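Side-chain contacts in chitinase A (Cycas revoluta, PDB 4MNK), which probably hydrolyses chitin as a family 18 glycoside hydrolase and is captured here with N-acetylglucosamine oligosaccharides bound: residues A[8-13]-A[18-23]; A[61-64]-A[68-71]; A[84-89]-A[117-122]; A[163-166]-A[170-173]. All coordinates share one frame; numbering follows the deposited sequence.

Contact 1: A[8-13]-A[18-23]; sequences GFWPAY and FPPSKI. With NAG (2-acetamido-2-deoxy-beta-D-glucopyranose), chain B.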
loop_
_atom_site.group_PDB
_atom_site.type_symbol
_atom_site.label_atom_id
_atom_site.label_comp_id
_atom_site.label_asym_id
_atom_site.label_seq_id
_atom_site.Cartn_x
_atom_site.Cartn_y
_atom_site.Cartn_z
ATOM N N GLY A 8 -6.335 4.813 -3.408
ATOM C CA GLY A 8 -5.554 5.654 -2.504
ATOM C C GLY A 8 -5.756 5.263 -1.057
ATOM O O GLY A 8 -6.874 4.947 -0.647
ATOM N N PHE A 9 -4.671 5.289 -0.287
ATOM C CA PHE A 9 -4.717 5.012 1.145
ATOM C C PHE A 9 -4.619 6.299 1.945
ATOM O O PHE A 9 -3.692 7.089 1.742
ATOM C CB PHE A 9 -3.555 4.104 1.549
ATOM C CG PHE A 9 -3.756 2.662 1.197
ATOM C CD1 PHE A 9 -3.503 2.204 -0.093
ATOM C CD2 PHE A 9 -4.183 1.752 2.160
ATOM C CE1 PHE A 9 -3.689 0.866 -0.423
ATOM C CE2 PHE A 9 -4.366 0.410 1.840
ATOM C CZ PHE A 9 -4.117 -0.031 0.544
ATOM N N TRP A 10 -5.570 6.500 2.858
ATOM C CA TRP A 10 -5.535 7.624 3.792
ATOM C C TRP A 10 -5.269 7.108 5.198
ATOM O O TRP A 10 -6.071 6.338 5.732
ATOM C CB TRP A 10 -6.846 8.413 3.771
ATOM C CG TRP A 10 -6.814 9.571 4.732
ATOM C CD1 TRP A 10 -6.206 10.775 4.533
ATOM C CD2 TRP A 10 -7.382 9.619 6.052
ATOM N NE1 TRP A 10 -6.370 11.576 5.638
ATOM C CE2 TRP A 10 -7.084 10.893 6.586
ATOM C CE3 TRP A 10 -8.116 8.713 6.832
ATOM C CZ2 TRP A 10 -7.496 11.288 7.866
ATOM C CZ3 TRP A 10 -8.526 9.107 8.105
ATOM C CH2 TRP A 10 -8.215 10.385 8.605
ATOM N N PRO A 11 -4.151 7.535 5.810
ATOM C CA PRO A 11 -3.846 7.074 7.154
ATOM C C PRO A 11 -4.428 8.001 8.218
ATOM O O PRO A 11 -4.248 9.224 8.159
ATOM C CB PRO A 11 -2.321 7.089 7.179
ATOM C CG PRO A 11 -1.945 8.213 6.260
ATOM C CD PRO A 11 -3.089 8.414 5.284
ATOM N N ALA A 12 -5.122 7.410 9.186
ATOM C CA ALA A 12 -5.799 8.167 10.237
ATOM C C ALA A 12 -4.880 9.077 11.062
ATOM O O ALA A 12 -5.338 10.086 11.595
ATOM C CB ALA A 12 -6.587 7.233 11.139
ATOM N N TYR A 13 -3.593 8.736 11.142
ATOM C CA TYR A 13 -2.625 9.542 11.901
ATOM C C TYR A 13 -2.529 10.977 11.383
ATOM O O TYR A 13 -2.118 11.879 12.114
ATOM C CB TYR A 13 -1.225 8.886 11.923
ATOM C CG TYR A 13 -0.405 9.046 10.645
ATOM C CD1 TYR A 13 0.132 10.284 10.282
ATOM C CD2 TYR A 13 -0.150 7.955 9.815
ATOM C CE1 TYR A 13 0.873 10.439 9.118
ATOM C CE2 TYR A 13 0.602 8.098 8.648
ATOM C CZ TYR A 13 1.106 9.344 8.305
ATOM O OH TYR A 13 1.845 9.510 7.154
ATOM N N PHE A 18 -4.077 16.683 7.425
ATOM C CA PHE A 18 -4.707 16.280 6.171
ATOM C C PHE A 18 -5.984 15.487 6.459
ATOM O O PHE A 18 -5.988 14.256 6.383
ATOM C CB PHE A 18 -3.725 15.464 5.317
ATOM C CG PHE A 18 -4.092 15.392 3.859
ATOM C CD1 PHE A 18 -3.709 16.401 2.979
ATOM C CD2 PHE A 18 -4.806 14.307 3.359
ATOM C CE1 PHE A 18 -4.040 16.333 1.628
ATOM C CE2 PHE A 18 -5.136 14.229 2.013
ATOM C CZ PHE A 18 -4.755 15.243 1.145
ATOM N N PRO A 19 -7.078 16.190 6.807
ATOM C CA PRO A 19 -8.342 15.495 7.046
ATOM C C PRO A 19 -8.896 14.901 5.746
ATOM O O PRO A 19 -8.486 15.319 4.664
ATOM C CB PRO A 19 -9.255 16.603 7.581
ATOM C CG PRO A 19 -8.685 17.860 7.037
ATOM C CD PRO A 19 -7.205 17.648 6.991
ATOM N N PRO A 20 -9.814 13.919 5.845
ATOM C CA PRO A 20 -10.358 13.296 4.633
ATOM C C PRO A 20 -10.957 14.286 3.629
ATOM O O PRO A 20 -10.966 14.012 2.427
ATOM C CB PRO A 20 -11.430 12.354 5.185
ATOM C CG PRO A 20 -10.905 11.980 6.530
ATOM C CD PRO A 20 -10.303 13.249 7.065
ATOM N N SER A 21 -11.429 15.432 4.115
ATOM C CA SER A 21 -11.988 16.468 3.247
ATOM C C SER A 21 -10.984 17.028 2.232
ATOM O O SER A 21 -11.383 17.605 1.222
ATOM C CB SER A 21 -12.575 17.608 4.083
ATOM O OG SER A 21 -11.569 18.226 4.870
ATOM N N LYS A 22 -9.693 16.845 2.505
ATOM C CA LYS A 22 -8.630 17.344 1.631
ATOM C C LYS A 22 -8.280 16.397 0.483
ATOM O O LYS A 22 -7.593 16.799 -0.457
ATOM C CB LYS A 22 -7.372 17.665 2.440
ATOM C CG LYS A 22 -7.477 18.929 3.276
ATOM C CD LYS A 22 -6.115 19.342 3.813
ATOM C CE LYS A 22 -6.155 20.733 4.425
ATOM N NZ LYS A 22 -6.293 21.795 3.393
ATOM N N ILE A 23 -8.746 15.150 0.560
ATOM C CA ILE A 23 -8.491 14.164 -0.493
ATOM C C ILE A 23 -9.228 14.562 -1.764
ATOM O O ILE A 23 -10.430 14.829 -1.731
ATOM C CB ILE A 23 -8.952 12.743 -0.080
ATOM C CG1 ILE A 23 -8.255 12.291 1.210
ATOM C CG2 ILE A 23 -8.707 11.745 -1.220
ATOM C CD1 ILE A 23 -8.882 11.065 1.855
HETATM C C1 NAG B . 2.955 6.457 11.563
HETATM C C2 NAG B . 2.885 6.251 13.077
HETATM C C3 NAG B . 2.411 7.513 13.801
HETATM C C4 NAG B . 3.117 8.772 13.300
HETATM C C5 NAG B . 3.139 8.818 11.769
HETATM C C6 NAG B . 3.926 10.014 11.231
HETATM C C7 NAG B . 2.450 3.910 13.669
HETATM C C8 NAG B . 1.400 2.887 13.991
HETATM N N2 NAG B . 2.006 5.140 13.406
HETATM O O3 NAG B . 2.641 7.368 15.186
HETATM O O4 NAG B . 2.450 9.906 13.811
HETATM O O5 NAG B . 3.700 7.623 11.260
HETATM O O6 NAG B . 5.310 9.823 11.428
HETATM O O7 NAG B . 3.640 3.588 13.655
#

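Contact 2: A[61-64]-A[68-71]; sequences TVRR and SVKT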
loop_
_atom_site.group_PDB
_atom_site.type_symbol
_atom_site.label_atom_id
_atom_site.label_comp_id
_atom_site.label_asym_id
_atom_site.label_seq_id
_atom_site.Cartn_x
_atom_site.Cartn_y
_atom_site.Cartn_z
ATOM N N THR A 61 -17.718 11.904 3.666
ATOM C CA THR A 61 -16.870 13.043 3.321
ATOM C C THR A 61 -16.223 12.889 1.946
ATOM O O THR A 61 -16.342 13.782 1.103
ATOM C CB THR A 61 -15.793 13.312 4.392
ATOM O OG1 THR A 61 -16.428 13.796 5.577
ATOM C CG2 THR A 61 -14.782 14.354 3.920
ATOM N N VAL A 62 -15.548 11.769 1.708
ATOM C CA VAL A 62 -14.842 11.611 0.435
ATOM C C VAL A 62 -15.814 11.496 -0.741
ATOM O O VAL A 62 -15.516 11.950 -1.838
ATOM C CB VAL A 62 -13.804 10.451 0.440
ATOM C CG1 VAL A 62 -12.755 10.675 1.527
ATOM C CG2 VAL A 62 -14.473 9.081 0.572
ATOM N N ARG A 63 -16.996 10.938 -0.501
ATOM C CA ARG A 63 -17.978 10.786 -1.570
ATOM C C ARG A 63 -18.607 12.112 -2.017
ATOM O O ARG A 63 -19.159 12.191 -3.107
ATOM C CB ARG A 63 -19.051 9.755 -1.204
ATOM C CG ARG A 63 -18.523 8.328 -1.062
ATOM C CD ARG A 63 -19.651 7.308 -0.978
ATOM N NE ARG A 63 -19.988 6.777 -2.296
ATOM C CZ ARG A 63 -20.929 5.866 -2.539
ATOM N NH1 ARG A 63 -21.663 5.370 -1.553
ATOM N NH2 ARG A 63 -21.138 5.461 -3.783
ATOM N N ARG A 64 -18.497 13.159 -1.199
ATOM C CA ARG A 64 -19.082 14.455 -1.558
ATOM C C ARG A 64 -18.471 15.050 -2.837
ATOM O O ARG A 64 -19.162 15.734 -3.595
ATOM C CB ARG A 64 -18.991 15.446 -0.390
ATOM C CG ARG A 64 -17.732 16.289 -0.374
ATOM C CD ARG A 64 -17.482 16.948 0.967
ATOM N NE ARG A 64 -16.329 17.844 0.894
ATOM C CZ ARG A 64 -15.056 17.449 0.842
ATOM N NH1 ARG A 64 -14.092 18.355 0.771
ATOM N NH2 ARG A 64 -14.742 16.157 0.857
ATOM N N SER A 68 -19.343 8.527 -6.883
ATOM C CA SER A 68 -19.061 7.182 -7.397
ATOM C C SER A 68 -17.942 6.450 -6.644
ATOM O O SER A 68 -17.839 5.226 -6.740
ATOM C CB SER A 68 -18.742 7.225 -8.897
ATOM O OG SER A 68 -17.451 7.755 -9.138
ATOM N N VAL A 69 -17.108 7.187 -5.906
ATOM C CA VAL A 69 -15.982 6.582 -5.187
ATOM C C VAL A 69 -16.478 5.613 -4.108
ATOM O O VAL A 69 -17.505 5.852 -3.470
ATOM C CB VAL A 69 -14.993 7.653 -4.616
ATOM C CG1 VAL A 69 -15.484 8.246 -3.292
ATOM C CG2 VAL A 69 -13.596 7.066 -4.452
ATOM N N LYS A 70 -15.763 4.504 -3.949
ATOM C CA LYS A 70 -16.066 3.524 -2.909
ATOM C C LYS A 70 -14.938 3.499 -1.890
ATOM O O LYS A 70 -13.842 3.991 -2.159
ATOM C CB LYS A 70 -16.273 2.135 -3.515
ATOM C CG LYS A 70 -17.491 2.031 -4.415
ATOM C CD LYS A 70 -17.719 0.599 -4.870
ATOM C CE LYS A 70 -18.833 0.514 -5.905
ATOM N NZ LYS A 70 -20.156 0.933 -5.365
ATOM N N THR A 71 -15.210 2.941 -0.716
ATOM C CA THR A 71 -14.220 2.921 0.355
ATOM C C THR A 71 -14.036 1.532 0.946
ATOM O O THR A 71 -14.939 0.691 0.903
ATOM C CB THR A 71 -14.582 3.895 1.488
ATOM O OG1 THR A 71 -15.834 3.500 2.057
ATOM C CG2 THR A 71 -14.660 5.331 0.977
#

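Contact 3: A[84-89]-A[117-122]; sequences DNFAKL and LDYEYP. With NAG (2-acetamido-2-deoxy-beta-D-glucopyranose), chain C.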
loop_
_atom_site.group_PDB
_atom_site.type_symbol
_atom_site.label_atom_id
_atom_site.label_comp_id
_atom_site.label_asym_id
_atom_site.label_seq_id
_atom_site.Cartn_x
_atom_site.Cartn_y
_atom_site.Cartn_z
ATOM N N ASP A 84 2.723 -9.812 14.889
ATOM C CA ASP A 84 2.593 -10.671 16.071
ATOM C C ASP A 84 1.134 -11.009 16.352
ATOM O O ASP A 84 0.801 -12.157 16.654
ATOM C CB ASP A 84 3.191 -9.997 17.313
ATOM C CG ASP A 84 4.698 -9.801 17.223
ATOM O OD1 ASP A 84 5.351 -10.390 16.337
ATOM O OD2 ASP A 84 5.227 -9.039 18.058
ATOM N N ASN A 85 0.269 -10.000 16.250
ATOM C CA ASN A 85 -1.155 -10.177 16.490
ATOM C C ASN A 85 -1.828 -11.085 15.462
ATOM O O ASN A 85 -2.622 -11.943 15.837
ATOM C CB ASN A 85 -1.863 -8.825 16.598
ATOM C CG ASN A 85 -1.631 -8.153 17.936
ATOM O OD1 ASN A 85 -1.203 -8.792 18.897
ATOM N ND2 ASN A 85 -1.916 -6.859 18.007
ATOM N N PHE A 86 -1.504 -10.910 14.181
ATOM C CA PHE A 86 -2.008 -11.816 13.144
ATOM C C PHE A 86 -1.553 -13.254 13.389
ATOM O O PHE A 86 -2.336 -14.192 13.238
ATOM C CB PHE A 86 -1.574 -11.374 11.744
ATOM C CG PHE A 86 -2.560 -10.476 11.045
ATOM C CD1 PHE A 86 -2.214 -9.167 10.729
ATOM C CD2 PHE A 86 -3.823 -10.941 10.679
ATOM C CE1 PHE A 86 -3.111 -8.333 10.067
ATOM C CE2 PHE A 86 -4.727 -10.112 10.024
ATOM C CZ PHE A 86 -4.367 -8.806 9.717
ATOM N N ALA A 87 -0.290 -13.425 13.776
ATOM C CA ALA A 87 0.256 -14.758 14.032
ATOM C C ALA A 87 -0.461 -15.442 15.197
ATOM O O ALA A 87 -0.768 -16.635 15.126
ATOM C CB ALA A 87 1.756 -14.687 14.275
ATOM N N LYS A 88 -0.747 -14.687 16.257
ATOM C CA LYS A 88 -1.506 -15.215 17.397
ATOM C C LYS A 88 -2.938 -15.549 16.991
ATOM O O LYS A 88 -3.447 -16.632 17.297
ATOM C CB LYS A 88 -1.518 -14.217 18.556
ATOM C CG LYS A 88 -0.211 -14.138 19.328
ATOM C CD LYS A 88 -0.319 -13.236 20.552
ATOM C CE LYS A 88 -0.320 -11.762 20.174
ATOM N NZ LYS A 88 -0.362 -10.875 21.369
ATOM N N LEU A 89 -3.573 -14.610 16.293
ATOM C CA LEU A 89 -4.938 -14.764 15.809
ATOM C C LEU A 89 -5.123 -16.014 14.958
ATOM O O LEU A 89 -6.023 -16.818 15.206
ATOM C CB LEU A 89 -5.332 -13.533 14.986
ATOM C CG LEU A 89 -6.578 -13.625 14.103
ATOM C CD1 LEU A 89 -7.837 -13.819 14.926
ATOM C CD2 LEU A 89 -6.681 -12.385 13.241
ATOM N N LEU A 117 -6.853 -6.526 4.377
ATOM C CA LEU A 117 -5.929 -7.046 5.379
ATOM C C LEU A 117 -4.512 -6.622 5.035
ATOM O O LEU A 117 -4.037 -6.883 3.928
ATOM C CB LEU A 117 -6.014 -8.573 5.452
ATOM C CG LEU A 117 -7.405 -9.182 5.645
ATOM C CD1 LEU A 117 -7.322 -10.697 5.619
ATOM C CD2 LEU A 117 -8.047 -8.703 6.939
ATOM N N ASP A 118 -3.849 -5.952 5.974
ATOM C CA ASP A 118 -2.451 -5.580 5.802
ATOM C C ASP A 118 -1.603 -6.329 6.826
ATOM O O ASP A 118 -1.452 -5.894 7.971
ATOM C CB ASP A 118 -2.270 -4.060 5.911
ATOM C CG ASP A 118 -0.861 -3.606 5.550
ATOM O OD1 ASP A 118 -0.605 -2.383 5.584
ATOM O OD2 ASP A 118 -0.004 -4.461 5.237
ATOM N N TYR A 119 -1.067 -7.463 6.380
ATOM C CA TYR A 119 -0.312 -8.397 7.204
ATOM C C TYR A 119 1.068 -8.580 6.585
ATOM O O TYR A 119 1.206 -9.150 5.500
ATOM C CB TYR A 119 -1.069 -9.728 7.262
ATOM C CG TYR A 119 -0.424 -10.865 8.039
ATOM C CD1 TYR A 119 -0.893 -12.165 7.878
ATOM C CD2 TYR A 119 0.636 -10.653 8.929
ATOM C CE1 TYR A 119 -0.341 -13.224 8.579
ATOM C CE2 TYR A 119 1.207 -11.716 9.632
ATOM C CZ TYR A 119 0.709 -12.997 9.449
ATOM O OH TYR A 119 1.252 -14.056 10.138
ATOM N N GLU A 120 2.087 -8.086 7.280
ATOM C CA GLU A 120 3.442 -8.072 6.745
ATOM C C GLU A 120 4.392 -8.845 7.666
ATOM O O GLU A 120 4.951 -8.264 8.592
ATOM C CB GLU A 120 3.901 -6.621 6.532
ATOM C CG GLU A 120 3.013 -5.856 5.545
ATOM C CD GLU A 120 3.333 -4.373 5.424
ATOM O OE1 GLU A 120 4.498 -3.973 5.620
ATOM O OE2 GLU A 120 2.409 -3.601 5.101
ATOM N N TYR A 121 4.596 -10.145 7.430
ATOM C CA TYR A 121 4.060 -10.907 6.294
ATOM C C TYR A 121 3.637 -12.301 6.765
ATOM O O TYR A 121 4.096 -12.756 7.819
ATOM C CB TYR A 121 5.125 -11.051 5.197
ATOM C CG TYR A 121 5.646 -9.731 4.688
ATOM C CD1 TYR A 121 5.012 -9.066 3.640
ATOM C CD2 TYR A 121 6.764 -9.137 5.271
ATOM C CE1 TYR A 121 5.487 -7.841 3.180
ATOM C CE2 TYR A 121 7.241 -7.918 4.827
ATOM C CZ TYR A 121 6.601 -7.276 3.784
ATOM O OH TYR A 121 7.085 -6.068 3.347
ATOM N N PRO A 122 2.768 -12.985 5.993
ATOM C CA PRO A 122 2.378 -14.359 6.327
ATOM C C PRO A 122 3.488 -15.366 6.009
ATOM O O PRO A 122 3.372 -16.170 5.078
ATOM C CB PRO A 122 1.138 -14.595 5.460
ATOM C CG PRO A 122 1.313 -13.672 4.300
ATOM C CD PRO A 122 1.994 -12.458 4.851
HETATM C C1 NAG C . 4.120 -0.441 3.904
HETATM C C2 NAG C . 2.847 -0.269 4.744
HETATM C C3 NAG C . 2.683 1.173 5.230
HETATM C C4 NAG C . 3.985 1.795 5.744
HETATM C C5 NAG C . 5.129 1.516 4.762
HETATM C C6 NAG C . 6.475 2.082 5.219
HETATM C C7 NAG C . 1.252 -0.248 2.825
HETATM C C8 NAG C . -0.040 -0.807 2.302
HETATM N N2 NAG C . 1.637 -0.682 4.034
HETATM O O1 NAG C . 4.352 -1.812 3.673
HETATM O O3 NAG C . 1.683 1.228 6.226
HETATM O O4 NAG C . 3.788 3.186 5.877
HETATM O O5 NAG C . 5.241 0.120 4.567
HETATM O O6 NAG C . 6.872 1.496 6.439
HETATM O O7 NAG C . 1.886 0.558 2.140
#

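Contact 4: A[163-166]-A[170-173]; sequences HQKL and EVVT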
loop_
_atom_site.group_PDB
_atom_site.type_symbol
_atom_site.label_atom_id
_atom_site.label_comp_id
_atom_site.label_asym_id
_atom_site.label_seq_id
_atom_site.Cartn_x
_atom_site.Cartn_y
_atom_site.Cartn_z
ATOM N N HIS A 163 6.834 -9.262 -4.384
ATOM C CA HIS A 163 7.138 -10.516 -5.063
ATOM C C HIS A 163 6.219 -11.622 -4.554
ATOM O O HIS A 163 5.797 -11.610 -3.394
ATOM C CB HIS A 163 8.594 -10.888 -4.786
ATOM C CG HIS A 163 9.194 -11.817 -5.795
ATOM N ND1 HIS A 163 8.935 -13.170 -5.813
ATOM C CD2 HIS A 163 10.071 -11.588 -6.801
ATOM C CE1 HIS A 163 9.616 -13.734 -6.796
ATOM N NE2 HIS A 163 10.313 -12.795 -7.411
ATOM N N GLN A 164 5.922 -12.580 -5.428
ATOM C CA GLN A 164 5.060 -13.709 -5.093
ATOM C C GLN A 164 5.717 -14.672 -4.097
ATOM O O GLN A 164 5.020 -15.375 -3.361
ATOM C CB GLN A 164 4.630 -14.428 -6.380
ATOM C CG GLN A 164 3.585 -15.533 -6.206
ATOM C CD GLN A 164 4.193 -16.928 -6.118
ATOM O OE1 GLN A 164 5.326 -17.161 -6.550
ATOM N NE2 GLN A 164 3.433 -17.864 -5.566
ATOM N N LYS A 165 7.048 -14.685 -4.067
ATOM C CA LYS A 165 7.807 -15.538 -3.156
ATOM C C LYS A 165 8.222 -14.772 -1.906
ATOM O O LYS A 165 8.698 -13.637 -1.987
ATOM C CB LYS A 165 9.065 -16.093 -3.839
ATOM C CG LYS A 165 8.831 -16.828 -5.151
ATOM C CD LYS A 165 8.333 -18.247 -4.940
ATOM C CE LYS A 165 8.190 -18.970 -6.272
ATOM N NZ LYS A 165 7.826 -20.400 -6.093
ATOM N N LEU A 166 8.034 -15.401 -0.751
ATOM C CA LEU A 166 8.532 -14.869 0.509
ATOM C C LEU A 166 9.667 -15.773 0.989
ATOM O O LEU A 166 9.404 -16.817 1.579
ATOM C CB LEU A 166 7.412 -14.817 1.558
ATOM C CG LEU A 166 6.194 -13.933 1.272
ATOM C CD1 LEU A 166 5.036 -14.270 2.201
ATOM C CD2 LEU A 166 6.556 -12.457 1.387
ATOM N N GLU A 170 15.519 -16.293 -0.456
ATOM C CA GLU A 170 15.394 -17.482 0.387
ATOM C C GLU A 170 13.910 -17.777 0.587
ATOM O O GLU A 170 13.256 -17.181 1.447
ATOM C CB GLU A 170 16.104 -17.273 1.731
ATOM C CG GLU A 170 16.296 -18.546 2.552
ATOM C CD GLU A 170 17.418 -18.426 3.571
ATOM O OE1 GLU A 170 18.412 -19.173 3.447
ATOM O OE2 GLU A 170 17.316 -17.587 4.490
ATOM N N VAL A 171 13.383 -18.687 -0.231
ATOM C CA VAL A 171 11.949 -18.973 -0.257
ATOM C C VAL A 171 11.537 -19.861 0.914
ATOM O O VAL A 171 11.950 -21.021 1.002
ATOM C CB VAL A 171 11.505 -19.614 -1.601
ATOM C CG1 VAL A 171 10.000 -19.869 -1.607
ATOM C CG2 VAL A 171 11.894 -18.730 -2.781
ATOM N N VAL A 172 10.730 -19.302 1.811
ATOM C CA VAL A 172 10.186 -20.057 2.943
ATOM C C VAL A 172 8.709 -20.382 2.723
ATOM O O VAL A 172 8.200 -21.391 3.219
ATOM C CB VAL A 172 10.418 -19.345 4.311
ATOM C CG1 VAL A 172 11.890 -19.025 4.502
ATOM C CG2 VAL A 172 9.576 -18.077 4.453
ATOM N N THR A 173 8.034 -19.508 1.976
ATOM C CA THR A 173 6.655 -19.710 1.545
ATOM C C THR A 173 6.380 -18.799 0.344
ATOM O O THR A 173 7.278 -18.095 -0.129
ATOM C CB THR A 173 5.629 -19.486 2.703
ATOM O OG1 THR A 173 4.329 -19.928 2.291
ATOM C CG2 THR A 173 5.573 -18.021 3.137
#

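Contact 1: A[8-13]-A[18-23]
Trp10, near the C-terminal end of a strand, and Pro20, in a short 3-10 turn of the following loop, bring the two backbones closest, with CA atoms 7.5 Å apart. The indole spans that gap. Its chi1 of -180° swings CG opposite the main-chain nitrogen, carrying the ring to the loop, where NE1 donates to Phe18 O at 2.8 Å. The bond is fairly straight, 156° at the hydrogen, and the carbonyl oxygen lies in the indole plane, so the ring's rotation is fixed at its edge. One face of the ring is packed by Pro20: CG sits 3.8 Å from the centroid of the six-membered ring and 14° off its normal, a CH-pi contact. Pro20 CD also closes to 3.5 Å from Trp10 CZ2. Ile23 meets the five-membered ring obliquely, its CD1 lying 3.8 Å from Trp10 CD1, while the Phe18 ring turns its edge to the indole. Further along, Tyr13 lies in the glycan pocket, where its ring face lies against C5 of the bound sugar, 3.7 Å from Tyr13 CD1. In the family 18 barrel, strand 5-11 runs parallel to strands 30-36 and 324-328. The loop side chains pack on helix 52-63, with Pro20 on Phe58 and Ile23 on Val62, and Ile23 also reaches Leu31 of strand 30-36.

Contact 2: A[61-64]-A[68-71]
The guanidinium of Arg63 reaches the chain at Ser68 and Val69: the Ser68 carbonyl carbon lies near its plane, at the edge and 4.4 Å from NH2, whereas Val69 O approaches obliquely, 2.9 Å from Arg63 NE. Arg64, the neighbouring flat group, is turned the other way and uses its edge within its own segment, where NH2 donates to Thr61 O. This is the return from helix to strand in a beta-alpha-beta unit of the family 18 barrel, made of strand 30-36, helix 52-63 and strand 70-77. Three residues separate the two segments, so the chain reverses sharply, and Arg63 and Val69 come within 5.9 Å at their CA atoms. Arg63 CG lies 3.8 Å from Val69 CG1, and the bend beyond it at chi3 (93°) turns NE toward Val69 O. NH2 has a further, weak hydrogen bond to Pro67 O, so the guanidinium follows the backbone of the turn. Beneath it the interface is apolar. Val62 points one methyl, CG2, at the strand; it meets Thr71 CG2 at 3.8 Å and Val69 CG1 at 4.1 Å. Thr71 thus gives its methyl to the helix residue, while its hydroxyl is hydrogen-bonded to Thr59 OG1. Val62 and Val69 both also lie on Leu31 of strand 30-36, joining the helix to two barrel strands. Thr61 O takes Arg64 N and Arg64 NH2 from opposite faces of its carbonyl plane, the NH2 bond measuring 2.9 Å.

Contact 3: A[84-89]-A[117-122]
Phe86 and Tyr119 are stacked reciprocally, each ring carrying the other residue's CB over its face. Phe86 CB lies 3.5 Å from the centroid of the Tyr119 ring, and Tyr119 CB lies 3.9 Å from the centroid of the Phe86 ring. The two side chains run past one another in opposite senses, which leaves the rings offset: centroids 4.6 Å apart, planes inclined at 21°. Because each CB stands over the other ring's face, both are CH-pi contacts, added to the offset stack. With chi1 at 178°, the tyrosine ring extends from strand 114-119 toward helix 80-90, and its hydroxyl ends near the helix backbone, 4.0 Å from Ala87 N. The tyrosine ring is covered on its other face as well, by the chain at Tyr121 and Pro122 as it leaves the cis peptide bond between Glu120 and Tyr121. Phe131 of helix 125-149 adds an edge-to-face contact with Tyr119. The axes of helix segment 84-89 and strand segment 117-119 approach to 9.7 Å, with 105° between their directions. Side chains alternate along 118-120: Tyr119 faces the helix, while Asp118 and Glu120, the last two acids of the family's DxDxE signature, leave the backbone away from it and reach the glycan pocket. There Asp118 OD1 accepts a nearly straight hydrogen bond from the sugar's N2 at 3.2 Å, and Glu120 OE1 lies 2.9 Å from the sugar's O1. Gripping the acetamido nitrogen from the carboxylate is consistent with the substrate-assisted mechanism known for family 18, in which the 2-acetamido group takes part.

Contact 4: A[163-166]-A[170-173]
Leu166 takes chi1 -62°, with CG opposite its carbonyl carbon, and Thr173 takes -170°, which puts OG1 across from the main-chain nitrogen and leaves the methyl CG2 between nitrogen and carbonyl. The two side chains consequently lie side by side and point the same way, with Leu166 CD1 3.9 Å from Thr173 CG2. The threonine hydroxyl goes elsewhere, hydrogen-bonding to Gln125 OE1, so the methyl is the branch that packs on leucine. Both residues also rest on Met128 of helix 125-149. Beneath them the backbones pair antiparallel: Leu166 N donates to Thr173 O at 2.9 Å, and Thr173 N returns the bond to Leu166 O at 3.0 Å. A second donor, Val172 N, reaches that same leucine oxygen at 2.8 Å. Two successive residues thus face one, the definition of a classic beta bulge, and the psi of -29° at Val172 fits its first position. The bulge lies in a short hairpin, strands 165-166 and 173-174, that follows barrel strand 155-161. Its doubly bonded oxygen is also pressed by Val172 CG2, only 3.1 Å away. On the hairpin's other side, Lys165 runs obliquely over Val171; Lys165 CB lies 4.0 Å from Val171 CG2, and a bend at chi2 keeps CD beside the same valine, 4.1 Å from Val171 CG1, while the amino group forms a salt bridge with Glu174 OE1. At the start of the hairpin, His163 turns its ring edge back on its own chain, ND1 accepting from Lys165 N at 3.0 Å.

How the contacts relate
From the N terminus the four contacts follow in series, none nested or crossed. Contact 1 closes the loop after strand 5-11, and contact 2 the tight return from helix 52-63 into strand 70-77. These two touch: Arg64 NH1 probably hydrogen-bonds to Ser21 O, 2.8 Å away, and Thr61 packs on the 18-23 turn. Contact 3 spans a longer interval containing helix 93-110 and joins helix 80-90 to strand 114-119, the barrel neighbour of strand 70-77. Contact 4 closes a hairpin beyond strand 155-161, across the chain's centre from contacts 1 and 2. It meets contact 3 where Pro122 O lies 3.5 Å from Thr173 CG2.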